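Local coordinates for protein neuraminidase (Influenza A virus, PDB 4GDI) that forms a tetrameric beta-propeller related to the influenza sialidases, possibly removing terminal sialic acids, although its putative active site has diverged, at residues Pro148-Ile153 / Gly266-Ile271; Pro223-Thr228 / Tyr233-Pro238; Ala277-Thr282 / Asn298-Glu303. All coordinates share one frame; numbering follows the deposited sequence.

In the fold
All three contacts lie in one beta-propeller. Contact 1 is near the middle of the chain, its centre about 3 Å from the chain's centre, while contacts 2 and 3 lie farther out, about 16 and 18 Å from it. Centre to centre, contact 2 is about 14 Å from each of the others, and contacts 1 and 3 are about 17 Å apart. Ile271 ties the three together, packing on Leu224 and Pro238 of contact 2 and on Ile300 of contact 3. Arg226 NH1 also forms a salt bridge of 3.0 Å with Glu301 OE1. The bound calcium ion, held by residues including Asn215, Asp219 and Asp245, lies about 11 Å from the side chain of Gln268.

Contact 1. Residues Pro148-Ile153 / Gly266-Ile271; sequences PNSECI and GIQGFI. With NO3 (nitrate ion), chain B.
Gln268 reaches across to the loop at Pro148 and Asn149, joining two loops buried near the middle of the beta-propeller. Residues 148-153 lead from one four-stranded sheet, ending with strand 132-138, into the next, starting with strand 153-155. Residues 266-271 belong to the long connection before strand 277-281. With no strand pairing between the two segments, one long amide side chain does the joining. Its CG lies anti to the backbone N (chi1 -171°) and the chain beyond stays extended, carrying the amide end well clear of its own backbone. There NE2 donates to Pro148 O at 2.8 Å. The bond is bent, with 135° at the hydrogen, and the acceptor lies 31° out of the Gln268 amide plane. Because it uses the backbone carbonyl, this bond asks nothing of the proline side chain. On the same nitrogen's flank, Ser150 CB packs 3.8 Å from NE2, while its hydroxyl is engaged with Thr201 OG1. The other end of the Gln268 amide is used as well: an ordered water donates to OE1 at 3.0 Å and accepts from Asn149 ND2 at 2.8 Å. The Asn149 amide is engaged at both its polar atoms, for OD1 accepts from the backbone N-H of Ser102. Its backbone has positive phi, a left-handed conformation that asparagine tolerates better than most residues. Together the direct bond and the water bridge engage both polar ends of Gln268 and would fix the rotation of its amide. On the backbone side of the same residue sits a nitrate ion, probably from the crystallisation liquor, which is also bound by Arg320 NE. Gln268 N donates to nitrate O3 at 3.1 Å in a nearly straight bond.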
ATOM      1  N   PRO A 148      -5.371  27.550 -11.951  1.00 23.80           N
ATOM      2  CA  PRO A 148      -6.362  27.950 -10.938  1.00 25.38           C
ATOM      3  C   PRO A 148      -6.420  27.138  -9.637  1.00 22.97           C
ATOM      4  O   PRO A 148      -7.192  27.502  -8.746  1.00 25.15           O
ATOM      5  CB  PRO A 148      -7.684  27.812 -11.684  1.00 22.41           C
ATOM      6  CG  PRO A 148      -7.431  26.750 -12.707  1.00 24.83           C
ATOM      7  CD  PRO A 148      -5.995  26.893 -13.114  1.00 23.24           C
ATOM      8  N   ASN A 149      -5.629  26.079  -9.514  1.00 18.25           N
ATOM      9  CA  ASN A 149      -5.650  25.246  -8.318  1.00 18.88           C
ATOM     10  C   ASN A 149      -7.046  24.700  -8.050  1.00 23.98           C
ATOM     11  O   ASN A 149      -7.563  24.742  -6.941  1.00 20.27           O
ATOM     12  CB  ASN A 149      -5.089  26.015  -7.117  1.00 20.28           C
ATOM     13  CG  ASN A 149      -3.740  26.618  -7.416  1.00 27.17           C
ATOM     14  OD1 ASN A 149      -2.811  25.918  -7.841  1.00 23.01           O
ATOM     15  ND2 ASN A 149      -3.634  27.925  -7.261  1.00 24.00           N
ATOM     16  N   SER A 150      -7.644  24.190  -9.113  1.00 18.98           N
ATOM     17  CA  SER A 150      -8.914  23.496  -9.037  1.00 17.47           C
ATOM     18  C   SER A 150      -8.949  22.595 -10.262  1.00 20.11           C
ATOM     19  O   SER A 150      -8.184  22.810 -11.199  1.00 21.22           O
ATOM     20  CB  SER A 150     -10.062  24.494  -9.097  1.00 22.82           C
ATOM     21  OG  SER A 150     -11.288  23.915  -8.691  1.00 23.70           O
ATOM     22  N   GLU A 151      -9.823  21.602 -10.276  1.00 19.90           N
ATOM     23  CA  GLU A 151      -9.775  20.633 -11.361  1.00 19.20           C
ATOM     24  C   GLU A 151     -10.097  21.270 -12.689  1.00 21.38           C
ATOM     25  O   GLU A 151     -10.939  22.170 -12.776  1.00 22.76           O
ATOM     26  CB  GLU A 151     -10.702  19.431 -11.119  1.00 18.67           C
ATOM     27  CG  GLU A 151     -12.190  19.674 -11.269  1.00 20.07           C
ATOM     28  CD  GLU A 151     -12.996  18.356 -11.185  1.00 28.24           C
ATOM     29  OE1 GLU A 151     -12.361  17.279 -11.155  1.00 21.16           O
ATOM     30  OE2 GLU A 151     -14.244  18.389 -11.145  1.00 23.28           O
ATOM     31  N   CYS A 152      -9.428  20.787 -13.731  1.00 22.58           N
ATOM     32  CA  CYS A 152      -9.796  21.183 -15.078  1.00 18.98           C
ATOM     33  C   CYS A 152     -11.033  20.373 -15.500  1.00 23.99           C
ATOM     34  O   CYS A 152     -11.461  19.464 -14.796  1.00 22.29           O
ATOM     35  CB  CYS A 152      -8.612  21.074 -16.069  1.00 16.77           C
ATOM     36  SG  CYS A 152      -7.487  19.694 -15.877  1.00 22.07           S
ATOM     37  N   ILE A 153     -11.626  20.736 -16.623  1.00 20.35           N
ATOM     38  CA  ILE A 153     -12.915  20.197 -17.005  1.00 16.91           C
ATOM     39  C   ILE A 153     -12.813  19.396 -18.296  1.00 22.27           C
ATOM     40  O   ILE A 153     -12.448  19.947 -19.343  1.00 23.44           O
ATOM     41  CB  ILE A 153     -13.937  21.338 -17.219  1.00 21.55           C
ATOM     42  CG1 ILE A 153     -14.163  22.110 -15.920  1.00 23.16           C
ATOM     43  CG2 ILE A 153     -15.252  20.789 -17.700  1.00 24.57           C
ATOM     44  CD1 ILE A 153     -14.569  21.215 -14.743  1.00 30.93           C
ATOM     45  N   GLY A 266      -8.967  38.896  -2.034  1.00 24.79           N
ATOM     46  CA  GLY A 266      -9.992  37.890  -2.152  1.00 30.15           C
ATOM     47  C   GLY A 266      -9.457  36.489  -1.946  1.00 31.18           C
ATOM     48  O   GLY A 266      -8.278  36.282  -1.636  1.00 25.85           O
ATOM     49  N   ILE A 267     -10.342  35.516  -2.118  1.00 27.60           N
ATOM     50  CA  ILE A 267     -10.020  34.135  -1.830  1.00 22.11           C
ATOM     51  C   ILE A 267     -10.853  33.226  -2.737  1.00 28.71           C
ATOM     52  O   ILE A 267     -12.007  33.527  -3.029  1.00 20.03           O
ATOM     53  CB  ILE A 267     -10.260  33.825  -0.344  1.00 21.30           C
ATOM     54  CG1 ILE A 267      -9.611  32.485   0.023  1.00 24.75           C
ATOM     55  CG2 ILE A 267     -11.747  33.856  -0.037  1.00 23.86           C
ATOM     56  CD1 ILE A 267      -9.537  32.200   1.509  1.00 33.55           C
ATOM     57  N   GLN A 268     -10.243  32.148  -3.233  1.00 20.56           N
ATOM     58  CA  GLN A 268     -10.939  31.219  -4.132  1.00 16.27           C
ATOM     59  C   GLN A 268     -12.267  30.769  -3.547  1.00 19.52           C
ATOM     60  O   GLN A 268     -12.344  30.372  -2.378  1.00 21.73           O
ATOM     61  CB  GLN A 268     -10.060  29.993  -4.395  1.00 21.05           C
ATOM     62  CG  GLN A 268     -10.575  29.054  -5.490  1.00 16.26           C
ATOM     63  CD  GLN A 268      -9.460  28.164  -6.028  1.00 18.11           C
ATOM     64  OE1 GLN A 268      -8.491  27.883  -5.327  1.00 22.43           O
ATOM     65  NE2 GLN A 268      -9.590  27.740  -7.272  1.00 19.33           N
ATOM     66  N   GLY A 269     -13.309  30.825  -4.370  1.00 20.99           N
ATOM     67  CA  GLY A 269     -14.635  30.400  -3.970  1.00 19.05           C
ATOM     68  C   GLY A 269     -15.544  30.113  -5.158  1.00 24.12           C
ATOM     69  O   GLY A 269     -15.160  30.311  -6.306  1.00 18.74           O
ATOM     70  N   PHE A 270     -16.762  29.667  -4.872  1.00 23.88           N
ATOM     71  CA  PHE A 270     -17.656  29.158  -5.907  1.00 19.67           C
ATOM     72  C   PHE A 270     -19.099  29.642  -5.761  1.00 24.02           C
ATOM     73  O   PHE A 270     -19.550  29.956  -4.657  1.00 19.91           O
ATOM     74  CB  PHE A 270     -17.649  27.625  -5.877  1.00 17.00           C
ATOM     75  CG  PHE A 270     -18.280  27.025  -4.637  1.00 16.00           C
ATOM     76  CD1 PHE A 270     -19.634  26.773  -4.591  1.00 22.18           C
ATOM     77  CD2 PHE A 270     -17.509  26.696  -3.528  1.00 20.71           C
ATOM     78  CE1 PHE A 270     -20.219  26.205  -3.461  1.00 19.84           C
ATOM     79  CE2 PHE A 270     -18.084  26.126  -2.393  1.00 20.35           C
ATOM     80  CZ  PHE A 270     -19.439  25.889  -2.356  1.00 19.54           C
ATOM     81  N   ILE A 271     -19.791  29.683  -6.897  1.00 23.68           N
ATOM     82  CA  ILE A 271     -21.243  29.905  -6.985  1.00 18.48           C
ATOM     83  C   ILE A 271     -21.799  28.832  -7.921  1.00 20.17           C
ATOM     84  O   ILE A 271     -21.334  28.703  -9.052  1.00 20.72           O
ATOM     85  CB  ILE A 271     -21.566  31.304  -7.569  1.00 18.78           C
ATOM     86  CG1 ILE A 271     -21.131  32.406  -6.591  1.00 16.58           C
ATOM     87  CG2 ILE A 271     -23.054  31.430  -7.933  1.00 23.43           C
ATOM     88  CD1 ILE A 271     -21.484  33.805  -7.036  1.00 22.36           C
TER
HETATM   89  N   NO3 B 514      -6.154  31.283  -3.486  1.00 53.07           N
HETATM   90  O1  NO3 B 514      -6.480  30.179  -4.288  1.00 46.18           O
HETATM   91  O2  NO3 B 514      -4.813  31.692  -3.372  1.00 69.53           O
HETATM   92  O3  NO3 B 514      -7.164  31.967  -2.801  1.00 26.63           O
HETATM   93  O   HOH W   1      -5.989  29.204  -6.307  1.00 40.10           O

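Contact 2. Residues Pro223-Thr228 / Tyr233-Pro238; sequences PLLRFT and YQIVEP. With FUC (alpha-L-fucopyranose), chain G.
Arg226 and Gln234 lie side by side across a beta hairpin, the outer two strands of a four-stranded propeller blade, and their side chains add a bond to those of the backbone. Arg226 NH1 donates to Gln234 OE1 at 2.8 Å. The oxygen lies at the edge of the guanidinium, in its plane, but the nitrogen stands well above the amide's carbonyl plane, 58° out of it, the two flat groups being turned 64° apart. An extended arginine suits this partly exposed place, since NE forms a salt bridge with Asp273 and NH1 a further one with Glu301, charges that would hold the guanidinium in position. Val236 CG2 comes over one of its faces, 3.6 Å from NH1.

The backbones are antiparallel. Leu224 with Val236 and Arg226 with Gln234 are hydrogen-bonded pairs, each doubly joined; Val236 N to Leu224 O, for instance, is 2.8 Å. Between and beyond them, Leu225 with Ile235 and Phe227 with Tyr233 are non-hydrogen-bonded pairs. Their side chains share the face opposite that of Arg226. Here Leu225 CD1 touches Ile235 CG1 at 3.9 Å and approaches the Tyr233 ring obliquely, while Phe227 CB meets Tyr233 CB at 3.6 Å before their rings part. Beta-branched Ile235 and Val236, and the aromatic Phe227 and Tyr233, suit extended strands. Within its sheet, strand 233-236 is outermost, and one of its carbonyls meets sugar: O4 of the fucose in the Asn191 glycan donates to Ile235 O at 3.2 Å.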
ATOM      1  N   PRO A 223     -17.054  37.253 -10.147  1.00 23.95           N
ATOM      2  CA  PRO A 223     -17.451  37.162 -11.554  1.00 23.93           C
ATOM      3  C   PRO A 223     -17.649  35.703 -11.975  1.00 23.51           C
ATOM      4  O   PRO A 223     -17.013  34.786 -11.431  1.00 25.27           O
ATOM      5  CB  PRO A 223     -16.263  37.773 -12.299  1.00 26.27           C
ATOM      6  CG  PRO A 223     -15.094  37.528 -11.400  1.00 28.10           C
ATOM      7  CD  PRO A 223     -15.626  37.592  -9.986  1.00 21.30           C
ATOM      8  N   LEU A 224     -18.521  35.496 -12.945  1.00 25.67           N
ATOM      9  CA  LEU A 224     -18.850  34.154 -13.409  1.00 22.20           C
ATOM     10  C   LEU A 224     -18.589  33.991 -14.881  1.00 23.32           C
ATOM     11  O   LEU A 224     -18.807  34.904 -15.678  1.00 23.75           O
ATOM     12  CB  LEU A 224     -20.322  33.856 -13.145  1.00 25.40           C
ATOM     13  CG  LEU A 224     -20.699  33.972 -11.676  1.00 29.53           C
ATOM     14  CD1 LEU A 224     -22.194  33.865 -11.508  1.00 32.69           C
ATOM     15  CD2 LEU A 224     -19.983  32.886 -10.866  1.00 25.96           C
ATOM     16  N   LEU A 225     -18.138  32.801 -15.252  1.00 22.63           N
ATOM     17  CA  LEU A 225     -17.859  32.523 -16.646  1.00 21.46           C
ATOM     18  C   LEU A 225     -18.697  31.324 -17.081  1.00 23.44           C
ATOM     19  O   LEU A 225     -18.796  30.338 -16.361  1.00 19.62           O
ATOM     20  CB  LEU A 225     -16.369  32.247 -16.831  1.00 23.62           C
ATOM     21  CG  LEU A 225     -15.906  31.698 -18.178  1.00 21.99           C
ATOM     22  CD1 LEU A 225     -16.011  32.724 -19.295  1.00 21.73           C
ATOM     23  CD2 LEU A 225     -14.471  31.174 -18.036  1.00 27.79           C
ATOM     24  N   ARG A 226     -19.317  31.438 -18.250  1.00 20.39           N
ATOM     25  CA  ARG A 226     -20.029  30.328 -18.866  1.00 21.68           C
ATOM     26  C   ARG A 226     -19.462  30.182 -20.253  1.00 21.22           C
ATOM     27  O   ARG A 226     -19.385  31.167 -20.991  1.00 25.00           O
ATOM     28  CB  ARG A 226     -21.524  30.638 -18.989  1.00 21.71           C
ATOM     29  CG  ARG A 226     -22.225  30.884 -17.657  1.00 28.22           C
ATOM     30  CD  ARG A 226     -23.440  31.774 -17.853  1.00 27.72           C
ATOM     31  NE  ARG A 226     -24.141  32.021 -16.598  1.00 26.32           N
ATOM     32  CZ  ARG A 226     -25.152  32.868 -16.469  1.00 29.70           C
ATOM     33  NH1 ARG A 226     -25.570  33.577 -17.511  1.00 26.66           N
ATOM     34  NH2 ARG A 226     -25.746  33.010 -15.295  1.00 30.32           N
ATOM     35  N   PHE A 227     -19.052  28.976 -20.619  1.00 24.29           N
ATOM     36  CA  PHE A 227     -18.536  28.766 -21.959  1.00 27.48           C
ATOM     37  C   PHE A 227     -18.855  27.385 -22.506  1.00 30.28           C
ATOM     38  O   PHE A 227     -19.241  26.493 -21.760  1.00 27.62           O
ATOM     39  CB  PHE A 227     -17.038  29.106 -22.035  1.00 26.80           C
ATOM     40  CG  PHE A 227     -16.116  28.138 -21.332  1.00 24.42           C
ATOM     41  CD1 PHE A 227     -15.563  27.065 -22.016  1.00 17.65           C
ATOM     42  CD2 PHE A 227     -15.720  28.355 -20.015  1.00 25.07           C
ATOM     43  CE1 PHE A 227     -14.677  26.202 -21.394  1.00 17.95           C
ATOM     44  CE2 PHE A 227     -14.826  27.498 -19.390  1.00 26.80           C
ATOM     45  CZ  PHE A 227     -14.300  26.421 -20.079  1.00 22.33           C
ATOM     46  N   THR A 228     -18.758  27.254 -23.826  1.00 27.00           N
ATOM     47  CA  THR A 228     -19.084  26.019 -24.522  1.00 20.89           C
ATOM     48  C   THR A 228     -17.824  25.264 -24.936  1.00 20.95           C
ATOM     49  O   THR A 228     -16.695  25.784 -24.848  1.00 24.68           O
ATOM     50  CB  THR A 228     -19.898  26.285 -25.797  1.00 23.29           C
ATOM     51  OG1 THR A 228     -19.057  26.893 -26.792  1.00 22.07           O
ATOM     52  CG2 THR A 228     -21.106  27.202 -25.522  1.00 27.62           C
ATOM     53  N   TYR A 233     -18.401  32.150 -25.119  1.00 22.88           N
ATOM     54  CA  TYR A 233     -18.437  32.432 -23.689  1.00 25.20           C
ATOM     55  C   TYR A 233     -19.179  33.718 -23.346  1.00 19.82           C
ATOM     56  O   TYR A 233     -19.441  34.569 -24.205  1.00 23.86           O
ATOM     57  CB  TYR A 233     -17.007  32.503 -23.119  1.00 19.67           C
ATOM     58  CG  TYR A 233     -16.326  33.817 -23.431  1.00 24.84           C
ATOM     59  CD1 TYR A 233     -15.615  33.979 -24.610  1.00 21.49           C
ATOM     60  CD2 TYR A 233     -16.411  34.899 -22.558  1.00 24.50           C
ATOM     61  CE1 TYR A 233     -14.996  35.181 -24.919  1.00 25.38           C
ATOM     62  CE2 TYR A 233     -15.794  36.109 -22.855  1.00 30.19           C
ATOM     63  CZ  TYR A 233     -15.089  36.240 -24.046  1.00 28.52           C
ATOM     64  OH  TYR A 233     -14.466  37.418 -24.374  1.00 32.15           O
ATOM     65  N   GLN A 234     -19.542  33.830 -22.074  1.00 23.87           N
ATOM     66  CA  GLN A 234     -20.066  35.069 -21.535  1.00 22.88           C
ATOM     67  C   GLN A 234     -19.538  35.208 -20.109  1.00 28.23           C
ATOM     68  O   GLN A 234     -19.449  34.232 -19.363  1.00 19.95           O
ATOM     69  CB  GLN A 234     -21.601  35.117 -21.583  1.00 28.92           C
ATOM     70  CG  GLN A 234     -22.321  34.534 -20.382  1.00 49.31           C
ATOM     71  CD  GLN A 234     -23.826  34.839 -20.363  1.00 55.21           C
ATOM     72  OE1 GLN A 234     -24.647  33.951 -20.089  1.00 44.57           O
ATOM     73  NE2 GLN A 234     -24.192  36.094 -20.633  1.00 47.60           N
ATOM     74  N   ILE A 235     -19.155  36.419 -19.737  1.00 29.61           N
ATOM     75  CA  ILE A 235     -18.798  36.681 -18.356  1.00 28.27           C
ATOM     76  C   ILE A 235     -19.960  37.444 -17.740  1.00 28.24           C
ATOM     77  O   ILE A 235     -20.480  38.372 -18.350  1.00 31.70           O
ATOM     78  CB  ILE A 235     -17.473  37.453 -18.253  1.00 27.99           C
ATOM     79  CG1 ILE A 235     -16.331  36.540 -18.704  1.00 24.54           C
ATOM     80  CG2 ILE A 235     -17.239  37.934 -16.833  1.00 24.08           C
ATOM     81  CD1 ILE A 235     -14.995  37.232 -18.823  1.00 30.51           C
ATOM     82  N   VAL A 236     -20.366  37.030 -16.542  1.00 19.33           N
ATOM     83  CA  VAL A 236     -21.560  37.544 -15.880  1.00 27.50           C
ATOM     84  C   VAL A 236     -21.260  38.013 -14.445  1.00 26.04           C
ATOM     85  O   VAL A 236     -20.372  37.477 -13.774  1.00 23.80           O
ATOM     86  CB  VAL A 236     -22.624  36.434 -15.857  1.00 39.25           C
ATOM     87  CG1 VAL A 236     -23.609  36.643 -14.743  1.00 58.43           C
ATOM     88  CG2 VAL A 236     -23.321  36.361 -17.215  1.00 45.08           C
ATOM     89  N   GLU A 237     -22.008  39.009 -13.984  1.00 23.53           N
ATOM     90  CA  GLU A 237     -21.904  39.523 -12.617  1.00 22.02           C
ATOM     91  C   GLU A 237     -23.136  39.116 -11.800  1.00 29.30           C
ATOM     92  O   GLU A 237     -24.265  39.234 -12.274  1.00 29.80           O
ATOM     93  CB  GLU A 237     -21.805  41.057 -12.645  1.00 28.58           C
ATOM     94  CG  GLU A 237     -21.530  41.668 -11.283  1.00 23.40           C
ATOM     95  CD  GLU A 237     -20.091  41.507 -10.832  1.00 31.41           C
ATOM     96  OE1 GLU A 237     -19.275  40.948 -11.607  1.00 32.31           O
ATOM     97  OE2 GLU A 237     -19.779  41.953  -9.701  1.00 30.73           O
ATOM     98  N   PRO A 238     -22.934  38.600 -10.578  1.00 22.55           N
ATOM     99  CA  PRO A 238     -24.118  38.319  -9.755  1.00 32.85           C
ATOM    100  C   PRO A 238     -24.979  39.573  -9.567  1.00 33.12           C
ATOM    101  O   PRO A 238     -24.447  40.672  -9.435  1.00 23.42           O
ATOM    102  CB  PRO A 238     -23.519  37.864  -8.427  1.00 23.86           C
ATOM    103  CG  PRO A 238     -22.191  37.223  -8.831  1.00 26.34           C
ATOM    104  CD  PRO A 238     -21.693  38.129  -9.949  1.00 25.47           C
TER
HETATM  105  C1  FUC G   5     -18.234  44.115 -19.572  1.00 40.39           C
HETATM  106  C2  FUC G   5     -19.435  43.215 -19.833  1.00 45.40           C
HETATM  107  C3  FUC G   5     -18.941  41.936 -20.496  1.00 43.50           C
HETATM  108  C4  FUC G   5     -17.956  41.276 -19.543  1.00 38.52           C
HETATM  109  C5  FUC G   5     -16.803  42.234 -19.244  1.00 39.30           C
HETATM  110  C6  FUC G   5     -15.831  41.622 -18.233  1.00 23.40           C
HETATM  111  O2  FUC G   5     -20.319  43.890 -20.693  1.00 49.57           O
HETATM  112  O3  FUC G   5     -20.012  41.066 -20.772  1.00 35.14           O
HETATM  113  O4  FUC G   5     -18.637  40.971 -18.346  1.00 30.23           O
HETATM  114  O5  FUC G   5     -17.314  43.452 -18.726  1.00 42.04           O

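Contact 3. Residues Ala277-Thr282 / Asn298-Glu303; sequences AWTSKT and NGIESE
A type I beta turn, Gly299 to Ser302, sets Ile300 against strand 277-281, at the edge of its propeller sheet. No hydrogen bond crosses between the two segments; the contact is van der Waals packing, of methyl groups on the turn's backbone and on Ile300. Ala277 CB points at the start of the turn, touching Ile300 N at 3.7 Å and Gly299 CA at 4.0 Å. A small methyl suits so close a backbone approach. Two residues along, the methyl of Thr279 takes over: CG2 meets Ile300 CD1 at 3.8 Å, the side chains running at a slant to each other. Ile300 has CG1 anti to the backbone N (chi1 -161°), and CD1 is the atom that arrives at the strand. The turn is held from within, for Gly299 O accepts from both Ser302 N, at 3.1 Å, and Ser302 OG, at 2.6 Å. Glycine is needed at 299, where a side chain would collide with the carbonyl oxygen of Asn298. Strand 277-281 pairs antiparallel with strand 289-296, while Ile300 bonds through its backbone to Cys239 and packs on Pro238 and on Leu224 of strand 224-228, so the turn bridges two neighbouring sheets.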
ATOM      1  N   ALA A 277     -29.783  28.770  -7.991  1.00 30.16           N
ATOM      2  CA  ALA A 277     -28.361  28.953  -7.778  1.00 26.72           C
ATOM      3  C   ALA A 277     -28.049  28.743  -6.307  1.00 26.88           C
ATOM      4  O   ALA A 277     -28.942  28.809  -5.464  1.00 26.41           O
ATOM      5  CB  ALA A 277     -27.947  30.350  -8.192  1.00 20.90           C
ATOM      6  N   TRP A 278     -26.779  28.499  -6.000  1.00 25.72           N
ATOM      7  CA  TRP A 278     -26.317  28.516  -4.615  1.00 24.50           C
ATOM      8  C   TRP A 278     -25.097  29.395  -4.500  1.00 23.69           C
ATOM      9  O   TRP A 278     -24.174  29.285  -5.317  1.00 22.11           O
ATOM     10  CB  TRP A 278     -25.957  27.117  -4.140  1.00 20.71           C
ATOM     11  CG  TRP A 278     -27.130  26.229  -3.921  1.00 25.47           C
ATOM     12  CD1 TRP A 278     -27.822  25.540  -4.866  1.00 22.69           C
ATOM     13  CD2 TRP A 278     -27.737  25.914  -2.666  1.00 23.68           C
ATOM     14  NE1 TRP A 278     -28.817  24.804  -4.278  1.00 27.66           N
ATOM     15  CE2 TRP A 278     -28.786  25.017  -2.925  1.00 26.63           C
ATOM     16  CE3 TRP A 278     -27.491  26.299  -1.346  1.00 21.98           C
ATOM     17  CZ2 TRP A 278     -29.598  24.513  -1.918  1.00 22.97           C
ATOM     18  CZ3 TRP A 278     -28.299  25.796  -0.345  1.00 26.94           C
ATOM     19  CH2 TRP A 278     -29.335  24.911  -0.636  1.00 31.81           C
ATOM     20  N   THR A 279     -25.106  30.274  -3.499  1.00 20.59           N
ATOM     21  CA  THR A 279     -23.946  31.080  -3.159  1.00 20.71           C
ATOM     22  C   THR A 279     -23.288  30.486  -1.944  1.00 24.81           C
ATOM     23  O   THR A 279     -23.919  29.729  -1.206  1.00 20.65           O
ATOM     24  CB  THR A 279     -24.330  32.535  -2.854  1.00 25.17           C
ATOM     25  OG1 THR A 279     -25.374  32.553  -1.883  1.00 31.64           O
ATOM     26  CG2 THR A 279     -24.814  33.241  -4.128  1.00 28.76           C
ATOM     27  N   SER A 280     -22.029  30.848  -1.720  1.00 23.25           N
ATOM     28  CA  SER A 280     -21.313  30.375  -0.548  1.00 22.14           C
ATOM     29  C   SER A 280     -20.361  31.457  -0.033  1.00 19.21           C
ATOM     30  O   SER A 280     -19.739  32.174  -0.810  1.00 20.36           O
ATOM     31  CB  SER A 280     -20.572  29.070  -0.876  1.00 26.54           C
ATOM     32  OG  SER A 280     -19.667  29.262  -1.936  1.00 26.36           O
ATOM     33  N   LYS A 281     -20.275  31.590   1.288  1.00 23.49           N
ATOM     34  CA  LYS A 281     -19.456  32.638   1.886  1.00 23.21           C
ATOM     35  C   LYS A 281     -19.205  32.417   3.384  1.00 23.49           C
ATOM     36  O   LYS A 281     -19.880  31.612   4.049  1.00 27.12           O
ATOM     37  CB  LYS A 281     -20.123  33.994   1.668  1.00 23.96           C
ATOM     38  CG  LYS A 281     -21.495  34.117   2.352  1.00 28.01           C
ATOM     39  CD  LYS A 281     -22.139  35.492   2.115  1.00 28.68           C
ATOM     40  CE  LYS A 281     -23.360  35.706   3.027  1.00 39.15           C
ATOM     41  NZ  LYS A 281     -23.899  37.102   2.940  1.00 39.59           N
ATOM     42  N   THR A 282     -18.210  33.123   3.903  1.00 33.83           N
ATOM     43  CA  THR A 282     -17.977  33.158   5.345  1.00 26.24           C
ATOM     44  C   THR A 282     -19.252  33.652   6.046  1.00 31.42           C
ATOM     45  O   THR A 282     -19.994  34.472   5.513  1.00 29.52           O
ATOM     46  CB  THR A 282     -16.809  34.085   5.686  1.00 26.77           C
ATOM     47  OG1 THR A 282     -17.079  35.395   5.180  1.00 26.61           O
ATOM     48  CG2 THR A 282     -15.481  33.562   5.064  1.00 27.94           C
ATOM     49  N   ASN A 298     -34.341  31.816  -8.322  1.00 24.94           N
ATOM     50  CA  ASN A 298     -34.459  32.423  -9.644  1.00 29.89           C
ATOM     51  C   ASN A 298     -33.130  32.639 -10.354  1.00 30.23           C
ATOM     52  O   ASN A 298     -33.092  33.191 -11.453  1.00 34.69           O
ATOM     53  CB  ASN A 298     -35.278  33.712  -9.560  1.00 34.72           C
ATOM     54  CG  ASN A 298     -36.749  33.435  -9.230  1.00 39.12           C
ATOM     55  OD1 ASN A 298     -37.251  32.347  -9.486  1.00 38.21           O
ATOM     56  ND2 ASN A 298     -37.430  34.415  -8.664  1.00 35.80           N
ATOM     57  N   GLY A 299     -32.044  32.182  -9.735  1.00 34.77           N
ATOM     58  CA  GLY A 299     -30.740  32.194 -10.377  1.00 29.81           C
ATOM     59  C   GLY A 299     -29.909  33.399  -9.997  1.00 34.53           C
ATOM     60  O   GLY A 299     -30.420  34.370  -9.435  1.00 25.57           O
ATOM     61  N   ILE A 300     -28.622  33.342 -10.325  1.00 27.88           N
ATOM     62  CA  ILE A 300     -27.682  34.338  -9.841  1.00 25.70           C
ATOM     63  C   ILE A 300     -27.855  35.695 -10.517  1.00 21.72           C
ATOM     64  O   ILE A 300     -27.327  36.710 -10.045  1.00 25.43           O
ATOM     65  CB  ILE A 300     -26.222  33.851 -10.001  1.00 24.59           C
ATOM     66  CG1 ILE A 300     -25.303  34.652  -9.081  1.00 25.60           C
ATOM     67  CG2 ILE A 300     -25.761  33.948 -11.454  1.00 26.33           C
ATOM     68  CD1 ILE A 300     -25.633  34.494  -7.588  1.00 28.30           C
ATOM     69  N   GLU A 301     -28.579  35.736 -11.630  1.00 23.53           N
ATOM     70  CA  GLU A 301     -28.846  37.017 -12.269  1.00 27.58           C
ATOM     71  C   GLU A 301     -30.208  37.599 -11.896  1.00 36.97           C
ATOM     72  O   GLU A 301     -30.654  38.562 -12.507  1.00 32.05           O
ATOM     73  CB  GLU A 301     -28.731  36.895 -13.778  1.00 28.00           C
ATOM     74  CG  GLU A 301     -27.329  36.567 -14.256  1.00 35.08           C
ATOM     75  CD  GLU A 301     -27.269  36.369 -15.753  1.00 42.58           C
ATOM     76  OE1 GLU A 301     -27.696  35.290 -16.227  1.00 40.18           O
ATOM     77  OE2 GLU A 301     -26.800  37.296 -16.444  1.00 47.82           O
ATOM     78  N   SER A 302     -30.867  37.022 -10.901  1.00 33.20           N
ATOM     79  CA  SER A 302     -32.097  37.605 -10.371  1.00 30.82           C
ATOM     80  C   SER A 302     -31.799  38.558  -9.224  1.00 34.30           C
ATOM     81  O   SER A 302     -30.640  38.840  -8.923  1.00 29.13           O
ATOM     82  CB  SER A 302     -33.012  36.507  -9.854  1.00 30.55           C
ATOM     83  OG  SER A 302     -32.450  35.889  -8.717  1.00 33.03           O
ATOM     84  N   GLU A 303     -32.859  39.029  -8.573  1.00 31.59           N
ATOM     85  CA  GLU A 303     -32.732  39.915  -7.424  1.00 35.25           C
ATOM     86  C   GLU A 303     -31.983  39.249  -6.280  1.00 30.87           C
ATOM     87  O   GLU A 303     -31.408  39.929  -5.427  1.00 30.33           O
ATOM     88  CB  GLU A 303     -34.122  40.343  -6.936  1.00 46.05           C
ATOM     89  CG  GLU A 303     -34.496  41.763  -7.290  1.00 66.23           C
ATOM     90  CD  GLU A 303     -35.957  42.068  -6.996  1.00 81.79           C
ATOM     91  OE1 GLU A 303     -36.507  41.486  -6.032  1.00 79.45           O
ATOM     92  OE2 GLU A 303     -36.553  42.881  -7.735  1.00 84.17           O
TER